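Local coordinates for protein disulfide isomerase (Pseudomonas aeruginosa, PDB 4N30) that probably acts as a thiol-disulfide oxidoreductase of the DsbA type, in the machinery that introduces disulfide bonds into proteins, at residues A[56-61]-A[184-189]. Sequence-based numbering, arbitrary orientation.
Sequences WTINEY and PTLVIR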
loop_
_atom_site.group_PDB
_atom_site.type_symbol
_atom_site.label_atom_id
_atom_site.label_comp_id
_atom_site.label_asym_id
_atom_site.label_seq_id
_atom_site.Cartn_x
_atom_site.Cartn_y
_atom_site.Cartn_z
ATOM N N TRP A 56 10.300 9.062 8.992
ATOM C CA TRP A 56 8.905 8.661 9.301
ATOM C C TRP A 56 8.452 7.820 8.147
ATOM O O TRP A 56 8.794 8.062 6.967
ATOM C CB TRP A 56 8.024 9.906 9.361
ATOM C CG TRP A 56 8.364 10.710 10.599
ATOM C CD1 TRP A 56 8.034 10.459 11.881
ATOM C CD2 TRP A 56 9.169 11.899 10.592
ATOM N NE1 TRP A 56 8.566 11.461 12.739
ATOM C CE2 TRP A 56 9.258 12.352 11.979
ATOM C CE3 TRP A 56 9.780 12.678 9.596
ATOM C CZ2 TRP A 56 9.977 13.495 12.353
ATOM C CZ3 TRP A 56 10.437 13.893 9.991
ATOM C CH2 TRP A 56 10.526 14.259 11.349
ATOM N N THR A 57 7.643 6.819 8.459
ATOM C CA THR A 57 7.052 5.935 7.422
ATOM C C THR A 57 5.526 6.065 7.531
ATOM O O THR A 57 4.952 5.839 8.621
ATOM C CB THR A 57 7.372 4.533 7.724
ATOM O OG1 THR A 57 8.773 4.310 7.430
ATOM C CG2 THR A 57 6.568 3.489 6.793
ATOM N N ILE A 58 4.897 6.400 6.411
ATOM C CA ILE A 58 3.418 6.348 6.282
ATOM C C ILE A 58 3.019 4.961 5.807
ATOM O O ILE A 58 3.395 4.598 4.637
ATOM C CB ILE A 58 2.898 7.370 5.301
ATOM C CG1 ILE A 58 3.231 8.824 5.737
ATOM C CG2 ILE A 58 1.393 7.196 5.086
ATOM C CD1 ILE A 58 2.951 9.927 4.711
ATOM N N ASN A 59 2.441 4.124 6.662
ATOM C CA ASN A 59 1.855 2.847 6.269
ATOM C C ASN A 59 0.457 3.065 5.772
ATOM O O ASN A 59 -0.380 3.563 6.551
ATOM C CB ASN A 59 1.822 1.871 7.465
ATOM C CG ASN A 59 3.199 1.487 7.890
ATOM O OD1 ASN A 59 3.792 0.565 7.327
ATOM N ND2 ASN A 59 3.742 2.214 8.872
ATOM N N GLU A 60 0.236 2.854 4.484
ATOM C CA GLU A 60 -1.076 3.154 3.878
ATOM C C GLU A 60 -1.824 1.838 3.703
ATOM O O GLU A 60 -1.459 1.027 2.838
ATOM C CB GLU A 60 -0.886 3.858 2.489
ATOM C CG GLU A 60 -2.212 4.085 1.771
ATOM C CD GLU A 60 -2.098 4.445 0.315
ATOM O OE1 GLU A 60 -1.064 4.476 -0.249
ATOM O OE2 GLU A 60 -3.222 4.609 -0.264
ATOM N N TYR A 61 -2.775 1.566 4.558
ATOM C CA TYR A 61 -3.629 0.399 4.437
ATOM C C TYR A 61 -4.640 0.669 3.360
ATOM O O TYR A 61 -5.468 1.606 3.455
ATOM C CB TYR A 61 -4.342 0.081 5.769
ATOM C CG TYR A 61 -3.374 -0.491 6.774
ATOM C CD1 TYR A 61 -3.267 -1.868 6.940
ATOM C CD2 TYR A 61 -2.555 0.349 7.566
ATOM C CE1 TYR A 61 -2.336 -2.438 7.815
ATOM C CE2 TYR A 61 -1.613 -0.213 8.464
ATOM C CZ TYR A 61 -1.591 -1.585 8.575
ATOM O OH TYR A 61 -0.633 -2.172 9.417
ATOM N N PRO A 184 -8.606 4.495 2.629
ATOM C CA PRO A 184 -7.254 4.295 3.210
ATOM C C PRO A 184 -7.235 4.627 4.677
ATOM O O PRO A 184 -7.989 5.538 5.181
ATOM C CB PRO A 184 -6.401 5.335 2.434
ATOM C CG PRO A 184 -7.402 6.473 2.151
ATOM C CD PRO A 184 -8.681 5.764 1.841
ATOM N N THR A 185 -6.450 3.913 5.431
ATOM C CA THR A 185 -6.148 4.311 6.841
ATOM C C THR A 185 -4.634 4.336 6.917
ATOM O O THR A 185 -3.942 3.470 6.342
ATOM C CB THR A 185 -6.678 3.300 7.830
ATOM O OG1 THR A 185 -8.106 3.391 7.829
ATOM C CG2 THR A 185 -6.210 3.609 9.282
ATOM N N LEU A 186 -4.098 5.376 7.531
ATOM C CA LEU A 186 -2.631 5.533 7.709
ATOM C C LEU A 186 -2.187 5.177 9.093
ATOM O O LEU A 186 -2.863 5.585 10.021
ATOM C CB LEU A 186 -2.216 6.961 7.364
ATOM C CG LEU A 186 -2.769 7.501 6.065
ATOM C CD1 LEU A 186 -2.164 8.925 5.831
ATOM C CD2 LEU A 186 -2.442 6.582 4.871
ATOM N N VAL A 187 -1.070 4.506 9.174
ATOM C CA VAL A 187 -0.350 4.387 10.466
ATOM C C VAL A 187 0.998 5.052 10.176
ATOM O O VAL A 187 1.778 4.474 9.414
ATOM C CB VAL A 187 -0.224 2.939 10.952
ATOM C CG1 VAL A 187 0.677 2.936 12.230
ATOM C CG2 VAL A 187 -1.575 2.338 11.277
ATOM N N ILE A 188 1.261 6.192 10.832
ATOM C CA ILE A 188 2.523 6.902 10.577
ATOM C C ILE A 188 3.434 6.564 11.744
ATOM O O ILE A 188 3.083 6.806 12.876
ATOM C CB ILE A 188 2.314 8.403 10.481
ATOM C CG1 ILE A 188 1.246 8.749 9.424
ATOM C CG2 ILE A 188 3.685 9.083 10.233
ATOM C CD1 ILE A 188 0.995 10.240 9.216
ATOM N N ARG A 189 4.588 5.953 11.454
ATOM C CA ARG A 189 5.543 5.514 12.464
ATOM C C ARG A 189 6.745 6.457 12.399
ATOM O O ARG A 189 7.314 6.741 11.333
ATOM C CB ARG A 189 5.920 4.099 12.173
ATOM C CG ARG A 189 6.959 3.588 13.214
ATOM C CD ARG A 189 7.115 2.102 13.212
ATOM N NE ARG A 189 5.788 1.473 13.273
ATOM C CZ ARG A 189 4.975 1.365 14.323
ATOM N NH1 ARG A 189 5.320 1.813 15.531
ATOM N NH2 ARG A 189 3.780 0.751 14.157
HETATM O O HOH W 1 6.301 1.077 9.869
#
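Two neighbouring antiparallel strands, 56-61 and 185-189, pair deep in the central sheet, with Thr-57, Asn-59 and Tyr-61 forming hydrogen-bonded pairs with Arg-189, Val-187 and Thr-185. Asn-59 adds a side-chain bond to this pattern. With CG beside its own backbone N (chi1 -66°), its amide turns back along the strand, and ND2 reaches Val-187 O at 3.0 Å, with the oxygen in the amide plane. Asn-59 N binds the same oxygen at 2.9 Å from the opposite face of the carbonyl plane, so two donors grip it. ND2 also donates to a water that Arg-189 NE reaches weakly, while Asn-59 OD1 is bound by Arg-91. In this thioredoxin-fold sheet, strand 56-62 lies between 86-92 and 185-190. The cis-proline Pro-184 packs on Phe-68 within a probable CxxC motif, as in other thioredoxin-fold oxidoreductases. Apolar Ile-58, Leu-186 and Ile-188 suit burial under helices 67-81 and 205-216, Ile-58 meeting Leu-76 and Ile-188 Leu-215. Leu-186 CD2 lies 3.9 Å from Ile-58 CG2 and also touches CB and CG of Glu-60, a buried polar exception whose OE2 is hydrogen-bonded to Thr-73. On the other face, Tyr-61 CE2 meets Val-187 CG2 at 3.8 Å, the ring aslant the methyl, an apolar contact suited to burial.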